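Putative cytosolic protein (Geobacillus zalihae, PDB 6AHX) probably acts as a copper-sensing transcriptional repressor of the CsoR family, releasing its operon when copper ions bind. Local coordinates at residues H32-A35 / I36-M39; L51-A54 / A55-A59; V66-A69 / D70-S74. One frame throughout, in Å; residues are numbered along the deposited sequence.

How the interactions relate
The three interactions illustrate how one helical pattern suits its surroundings. Interaction 1 lies on helix 20-41, interaction 2 on helix 46-70, and interaction 3 passes from the latter into helix 72-75. The first two are partly buried and meet directly: Ile-36 CD1 packs 3.5 Å from Val-56 CG2, joining the two helices. In each, the N-H of residue i+4 bonds to the carbonyl of residue i four times. Interaction 1 carries Arg-34 and Lys-37 to salt bridges with the second subunit; interaction 2 sends Ile-53 and Val-56 into apolar packing and has an intersubunit Arg-57 to Arg-57 hydrogen bond. Interaction 3, at the surface, keeps two such bonds at the helix break and adds a Met-aromatic pair.

Interaction 1: H32-A35 / I36-M39; sequences HVRA and IKEM
Ile-36 folds back over the preceding turn to meet His-32, one turn earlier. With CG1 beside the backbone N (chi1 -60°), this branch sits 3.3 Å from His-32 O, and it also approaches His-32 ND1 obliquely, at 4.1 Å. The same carbonyl oxygen accepts the Ile-36 N-H at 3.0 Å. Ala-35 contributes mainly through its backbone: its O takes the N-H of Met-39 at 2.7 Å, while Met-39 CG lies alongside that oxygen.

Both segments belong to helix 20-41, which pairs with helix 46-70 as an antiparallel hairpin, the unit from which CsoR-type dimers build their helical bundle. His-32 and Ile-36 look toward the partner helix, touching Gln-52 and Val-56, whereas Val-33 and Ile-36 also pack on Leu-26 of the second subunit.

On another side of the helix, Arg-34 and Glu-38 run side by side in the same direction. Their aliphatic and carboxylate portions touch, Arg-34 CG standing 3.6 Å from Glu-38 OE1, but Arg-34 NE stays 5.1 Å from that oxygen and the two charged planes are 57° apart. The guanidinium, turned by a bend at chi3 (43°), is instead salt-bridged to Glu-30 of the second subunit. Lys-37 NZ forms a second salt bridge, to the other carboxylate oxygen of that Glu-30.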
loop_
_atom_site.group_PDB
_atom_site.type_symbol
_atom_site.label_atom_id
_atom_site.label_comp_id
_atom_site.label_asym_id
_atom_site.label_seq_id
_atom_site.Cartn_x
_atom_site.Cartn_y
_atom_site.Cartn_z
ATOM N N HIS A 32 0.797 -2.823 7.852
ATOM C CA HIS A 32 -0.598 -3.097 7.491
ATOM C C HIS A 32 -0.597 -4.029 6.276
ATOM O O HIS A 32 -1.255 -5.062 6.276
ATOM C CB HIS A 32 -1.294 -1.753 7.300
ATOM C CG HIS A 32 -2.785 -1.812 7.277
ATOM N ND1 HIS A 32 -3.510 -2.988 7.212
ATOM C CD2 HIS A 32 -3.678 -0.828 7.215
ATOM C CE1 HIS A 32 -4.785 -2.713 7.109
ATOM N NE2 HIS A 32 -4.912 -1.406 7.128
ATOM N N VAL A 33 0.183 -3.715 5.277
ATOM C CA VAL A 33 0.301 -4.613 4.096
ATOM C C VAL A 33 0.852 -5.993 4.477
ATOM O O VAL A 33 0.326 -7.043 3.978
ATOM C CB VAL A 33 1.110 -4.005 2.893
ATOM C CG1 VAL A 33 1.074 -4.979 1.715
ATOM C CG2 VAL A 33 0.551 -2.685 2.400
ATOM N N ARG A 34 1.845 -5.991 5.397
ATOM C CA ARG A 34 2.372 -7.221 5.952
ATOM C C ARG A 34 1.276 -8.068 6.545
ATOM O O ARG A 34 1.270 -9.294 6.393
ATOM C CB ARG A 34 3.420 -6.945 7.017
ATOM C CG ARG A 34 3.956 -8.229 7.669
ATOM C CD ARG A 34 5.340 -8.099 8.351
ATOM N NE ARG A 34 5.501 -6.860 9.141
ATOM C CZ ARG A 34 6.169 -5.727 8.779
ATOM N NH1 ARG A 34 6.201 -4.685 9.638
ATOM N NH2 ARG A 34 6.823 -5.591 7.587
ATOM N N ALA A 35 0.325 -7.419 7.215
ATOM C CA ALA A 35 -0.764 -8.142 7.868
ATOM C C ALA A 35 -1.721 -8.699 6.886
ATOM O O ALA A 35 -2.167 -9.845 7.031
ATOM C CB ALA A 35 -1.493 -7.228 8.851
ATOM N N ILE A 36 -1.993 -7.898 5.856
ATOM C CA ILE A 36 -2.864 -8.293 4.751
ATOM C C ILE A 36 -2.291 -9.486 4.014
ATOM O O ILE A 36 -3.010 -10.426 3.689
ATOM C CB ILE A 36 -3.168 -7.135 3.757
ATOM C CG1 ILE A 36 -3.872 -5.933 4.451
ATOM C CG2 ILE A 36 -4.038 -7.661 2.599
ATOM C CD1 ILE A 36 -4.074 -4.733 3.559
ATOM N N LYS A 37 -0.992 -9.429 3.771
ATOM C CA LYS A 37 -0.245 -10.596 3.258
ATOM C C LYS A 37 -0.463 -11.882 4.137
ATOM O O LYS A 37 -0.680 -12.994 3.615
ATOM C CB LYS A 37 1.239 -10.224 3.161
ATOM C CG LYS A 37 2.146 -11.352 2.671
ATOM C CD LYS A 37 3.590 -11.034 2.897
ATOM C CE LYS A 37 3.876 -11.181 4.375
ATOM N NZ LYS A 37 5.290 -10.771 4.626
ATOM N N GLU A 38 -0.441 -11.692 5.456
ATOM C CA GLU A 38 -0.601 -12.778 6.360
ATOM C C GLU A 38 -2.033 -13.192 6.399
ATOM O O GLU A 38 -2.289 -14.353 6.528
ATOM C CB GLU A 38 -0.069 -12.449 7.741
ATOM C CG GLU A 38 1.444 -12.323 7.810
ATOM C CD GLU A 38 1.961 -11.584 9.074
ATOM O OE1 GLU A 38 3.214 -11.457 9.196
ATOM O OE2 GLU A 38 1.148 -11.113 9.949
ATOM N N MET A 39 -2.972 -12.283 6.261
ATOM C CA MET A 39 -4.355 -12.685 6.133
ATOM C C MET A 39 -4.581 -13.602 4.956
ATOM O O MET A 39 -5.295 -14.582 5.051
ATOM C CB MET A 39 -5.271 -11.452 5.951
ATOM C CG MET A 39 -5.433 -10.577 7.204
ATOM S SD MET A 39 -6.348 -9.040 6.892
ATOM C CE MET A 39 -7.989 -9.709 6.789
#

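Interaction 2: L51-A54 / A55-A59; sequences LQIA and AVRKA
Arg-57 N donates to Ile-53 O at 3.0 Å in an almost straight bond (N-H...O 168°), and Val-56 N does the same to Gln-52 O at 2.9 Å. These are successive bonds of a regular alpha-helix, within the long helix 46-70 that forms one arm of the CsoR-type helical hairpin. Ala-55 N to Leu-51 O and Lys-58 N to Ala-54 O complete the set, so that all four carbonyls of 51-54 are taken up by the following turn.

Arg-57 extends the polar pattern beyond its own chain: its backbone O accepts a hydrogen bond from NE of Arg-57 of the second subunit, placing this part of the helix at the dimer interface. Its CG, beside the backbone N (chi1 -64°), rests 3.3 Å from Ile-53 O, after which a bend at chi3 carries the guanidinium away from the preceding turn.

Packing follows the same spacing. Val-56 CG2 lies 3.4 Å from Gln-52 O, and Ala-55 CB is equally close to this oxygen, so the carbonyl is flanked by methyl groups as well as held by an N-H. The buried side chains Ile-53 and Val-56 both pack on Leu-60 of the second subunit, and Val-56 also faces His-32 and Ile-36 of helix 20-41. Gln-52 is folded by two like turns (chi1 -62°, then chi2 near the same value), which bring its amide oxygen OE1 forward along the helix, against His-32 of helix 20-41 and 4.1 Å from Ala-55 CB.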
loop_
_atom_site.group_PDB
_atom_site.type_symbol
_atom_site.label_atom_id
_atom_site.label_comp_id
_atom_site.label_asym_id
_atom_site.label_seq_id
_atom_site.Cartn_x
_atom_site.Cartn_y
_atom_site.Cartn_z
ATOM N N LEU A 51 -11.517 -5.360 2.336
ATOM C CA LEU A 51 -11.660 -4.225 3.236
ATOM C C LEU A 51 -10.353 -3.572 3.616
ATOM O O LEU A 51 -10.242 -2.366 3.617
ATOM C CB LEU A 51 -12.368 -4.657 4.544
ATOM C CG LEU A 51 -12.983 -3.539 5.363
ATOM C CD1 LEU A 51 -14.335 -3.179 4.738
ATOM C CD2 LEU A 51 -13.111 -3.913 6.838
ATOM N N GLN A 52 -9.354 -4.396 3.910
ATOM C CA GLN A 52 -8.063 -3.894 4.365
ATOM C C GLN A 52 -7.279 -3.349 3.215
ATOM O O GLN A 52 -6.645 -2.306 3.388
ATOM C CB GLN A 52 -7.288 -4.968 5.128
ATOM C CG GLN A 52 -7.996 -5.430 6.393
ATOM C CD GLN A 52 -8.378 -4.316 7.356
ATOM O OE1 GLN A 52 -7.807 -3.226 7.362
ATOM N NE2 GLN A 52 -9.422 -4.560 8.109
ATOM N N ILE A 53 -7.429 -3.926 2.020
ATOM C CA ILE A 53 -6.768 -3.339 0.882
ATOM C C ILE A 53 -7.273 -1.929 0.621
ATOM O O ILE A 53 -6.507 -1.009 0.260
ATOM C CB ILE A 53 -6.890 -4.208 -0.372
ATOM C CG1 ILE A 53 -6.061 -5.506 -0.187
ATOM C CG2 ILE A 53 -6.321 -3.491 -1.604
ATOM C CD1 ILE A 53 -6.182 -6.551 -1.290
ATOM N N ALA A 54 -8.582 -1.781 0.680
ATOM C CA ALA A 54 -9.161 -0.481 0.459
ATOM C C ALA A 54 -8.698 0.502 1.530
ATOM O O ALA A 54 -8.411 1.657 1.223
ATOM C CB ALA A 54 -10.634 -0.568 0.443
ATOM N N ALA A 55 -8.640 0.074 2.772
ATOM C CA ALA A 55 -8.098 0.936 3.827
ATOM C C ALA A 55 -6.651 1.384 3.557
ATOM O O ALA A 55 -6.332 2.536 3.681
ATOM C CB ALA A 55 -8.193 0.223 5.133
ATOM N N VAL A 56 -5.799 0.484 3.102
ATOM C CA VAL A 56 -4.451 0.850 2.734
ATOM C C VAL A 56 -4.389 1.847 1.564
ATOM O O VAL A 56 -3.598 2.783 1.596
ATOM C CB VAL A 56 -3.601 -0.411 2.422
ATOM C CG1 VAL A 56 -2.232 -0.009 1.878
ATOM C CG2 VAL A 56 -3.403 -1.272 3.668
ATOM N N ARG A 57 -5.194 1.642 0.510
ATOM C CA ARG A 57 -5.285 2.620 -0.605
ATOM C C ARG A 57 -5.668 4.027 -0.131
ATOM O O ARG A 57 -5.150 5.032 -0.599
ATOM C CB ARG A 57 -6.194 2.099 -1.721
ATOM C CG ARG A 57 -5.629 0.817 -2.400
ATOM C CD ARG A 57 -6.401 0.400 -3.675
ATOM N NE ARG A 57 -6.202 1.349 -4.803
ATOM C CZ ARG A 57 -7.085 2.248 -5.232
ATOM N NH1 ARG A 57 -8.237 2.367 -4.671
ATOM N NH2 ARG A 57 -6.802 3.057 -6.250
ATOM N N LYS A 58 -6.580 4.074 0.825
ATOM C CA LYS A 58 -6.992 5.332 1.417
ATOM C C LYS A 58 -5.889 5.981 2.260
ATOM O O LYS A 58 -5.676 7.172 2.112
ATOM C CB LYS A 58 -8.248 5.074 2.209
ATOM C CG LYS A 58 -8.870 6.309 2.767
ATOM C CD LYS A 58 -10.146 5.946 3.530
ATOM C CE LYS A 58 -11.025 7.190 3.768
ATOM N NZ LYS A 58 -11.378 7.296 5.219
ATOM N N ALA A 59 -5.158 5.204 3.064
ATOM C CA ALA A 59 -4.060 5.686 3.875
ATOM C C ALA A 59 -2.952 6.226 3.010
ATOM O O ALA A 59 -2.351 7.281 3.319
ATOM C CB ALA A 59 -3.522 4.561 4.746
#

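Interaction 3: V66-A69 / D70-S74; sequences VIFA and DHMES
The break at the end of helix 46-70 is marked by a Met-aromatic contact, Phe-68 with Met-72, close to where CsoR relatives bind copper between subunits. Met-72 CE touches Phe-68 CE2 at 3.8 Å, and the sulfur SD lies 5.4 Å from the ring centroid, 53° off the ring normal. A bend at chi3 (-61°) turns the methyl back toward the ring.

The backbone shows the helix ending. Asp-70 N still bonds to Val-66 O at 2.9 Å and His-71 N to Ile-67 O, but Met-72 N approaches Phe-68 O at an angle too poor for a bond. His-71 departs from helical geometry and sits at the N-cap position of helix 72-75. Its ring presents an edge to Ile-67 O and meets Tyr-18 edge-to-face, while Ile-67 packs on Cys-46 of the second subunit.

Asp-70 runs alongside Val-66, and Asp-70 OD2 is 4.0 Å from Val-66 CG1. Asp-70 OD1 stands 3.3 Å from Val-66 O, two acceptors that should repel somewhat. The salt bridge from Asp-70 OD2 to Arg-19 would be expected to draw electron density toward OD2, and it ties the helix end to the residues before helix 20-41.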
loop_
_atom_site.group_PDB
_atom_site.type_symbol
_atom_site.label_atom_id
_atom_site.label_comp_id
_atom_site.label_asym_id
_atom_site.label_seq_id
_atom_site.Cartn_x
_atom_site.Cartn_y
_atom_site.Cartn_z
ATOM N N VAL A 66 -0.710 14.735 2.255
ATOM C CA VAL A 66 0.077 15.383 3.295
ATOM C C VAL A 66 1.443 15.817 2.753
ATOM O O VAL A 66 1.938 16.917 3.072
ATOM C CB VAL A 66 0.281 14.430 4.492
ATOM C CG1 VAL A 66 1.344 14.903 5.483
ATOM C CG2 VAL A 66 -1.021 14.196 5.192
ATOM N N ILE A 67 2.080 14.935 2.001
ATOM C CA ILE A 67 3.382 15.221 1.450
ATOM C C ILE A 67 3.269 16.336 0.428
ATOM O O ILE A 67 4.070 17.256 0.422
ATOM C CB ILE A 67 3.979 13.965 0.763
ATOM C CG1 ILE A 67 4.336 12.864 1.816
ATOM C CG2 ILE A 67 5.195 14.293 -0.170
ATOM C CD1 ILE A 67 4.641 11.513 1.146
ATOM N N PHE A 68 2.304 16.218 -0.462
ATOM C CA PHE A 68 2.034 17.286 -1.409
ATOM C C PHE A 68 1.780 18.669 -0.732
ATOM O O PHE A 68 2.327 19.675 -1.164
ATOM C CB PHE A 68 0.888 16.907 -2.366
ATOM C CG PHE A 68 0.826 17.775 -3.593
ATOM C CD1 PHE A 68 1.583 17.509 -4.695
ATOM C CD2 PHE A 68 0.028 18.878 -3.630
ATOM C CE1 PHE A 68 1.524 18.322 -5.835
ATOM C CE2 PHE A 68 -0.054 19.683 -4.763
ATOM C CZ PHE A 68 0.713 19.415 -5.855
ATOM N N ALA A 69 0.980 18.720 0.324
ATOM C CA ALA A 69 0.836 19.941 1.105
ATOM C C ALA A 69 2.127 20.473 1.723
ATOM O O ALA A 69 2.460 21.640 1.587
ATOM C CB ALA A 69 -0.208 19.758 2.183
ATOM N N ASP A 70 2.855 19.631 2.405
ATOM C CA ASP A 70 4.144 20.039 2.963
ATOM C C ASP A 70 5.251 20.480 2.002
ATOM O O ASP A 70 6.126 21.230 2.397
ATOM C CB ASP A 70 4.720 18.902 3.789
ATOM C CG ASP A 70 3.906 18.582 4.999
ATOM O OD1 ASP A 70 2.906 19.266 5.251
ATOM O OD2 ASP A 70 4.290 17.582 5.680
ATOM N N HIS A 71 5.263 19.950 0.780
ATOM C CA HIS A 71 6.355 20.138 -0.161
ATOM C C HIS A 71 5.833 20.568 -1.507
ATOM O O HIS A 71 6.445 20.306 -2.510
ATOM C CB HIS A 71 7.199 18.848 -0.258
ATOM C CG HIS A 71 7.760 18.424 1.063
ATOM N ND1 HIS A 71 8.917 18.968 1.575
ATOM C CD2 HIS A 71 7.278 17.596 2.026
ATOM C CE1 HIS A 71 9.135 18.493 2.792
ATOM N NE2 HIS A 71 8.146 17.671 3.096
ATOM N N MET A 72 4.725 21.279 -1.541
ATOM C CA MET A 72 4.054 21.635 -2.794
ATOM C C MET A 72 4.994 22.192 -3.857
ATOM O O MET A 72 4.907 21.839 -5.040
ATOM C CB MET A 72 2.893 22.604 -2.513
ATOM C CG MET A 72 2.113 22.943 -3.748
ATOM S SD MET A 72 0.597 23.868 -3.604
ATOM C CE MET A 72 -0.414 22.792 -2.578
ATOM N N GLU A 73 5.881 23.089 -3.445
ATOM C CA GLU A 73 6.738 23.764 -4.380
ATOM C C GLU A 73 7.553 22.756 -5.223
ATOM O O GLU A 73 7.655 22.897 -6.421
ATOM C CB GLU A 73 7.711 24.676 -3.648
ATOM C CG GLU A 73 8.488 25.544 -4.620
ATOM C CD GLU A 73 9.672 26.203 -3.983
ATOM O OE1 GLU A 73 9.564 26.765 -2.894
ATOM O OE2 GLU A 73 10.703 26.188 -4.587
ATOM N N SER A 74 8.149 21.799 -4.530
ATOM C CA SER A 74 8.974 20.735 -5.117
ATOM C C SER A 74 8.204 19.511 -5.622
ATOM O O SER A 74 8.706 18.825 -6.464
ATOM C CB SER A 74 10.059 20.301 -4.127
ATOM O OG SER A 74 9.465 19.635 -3.063
#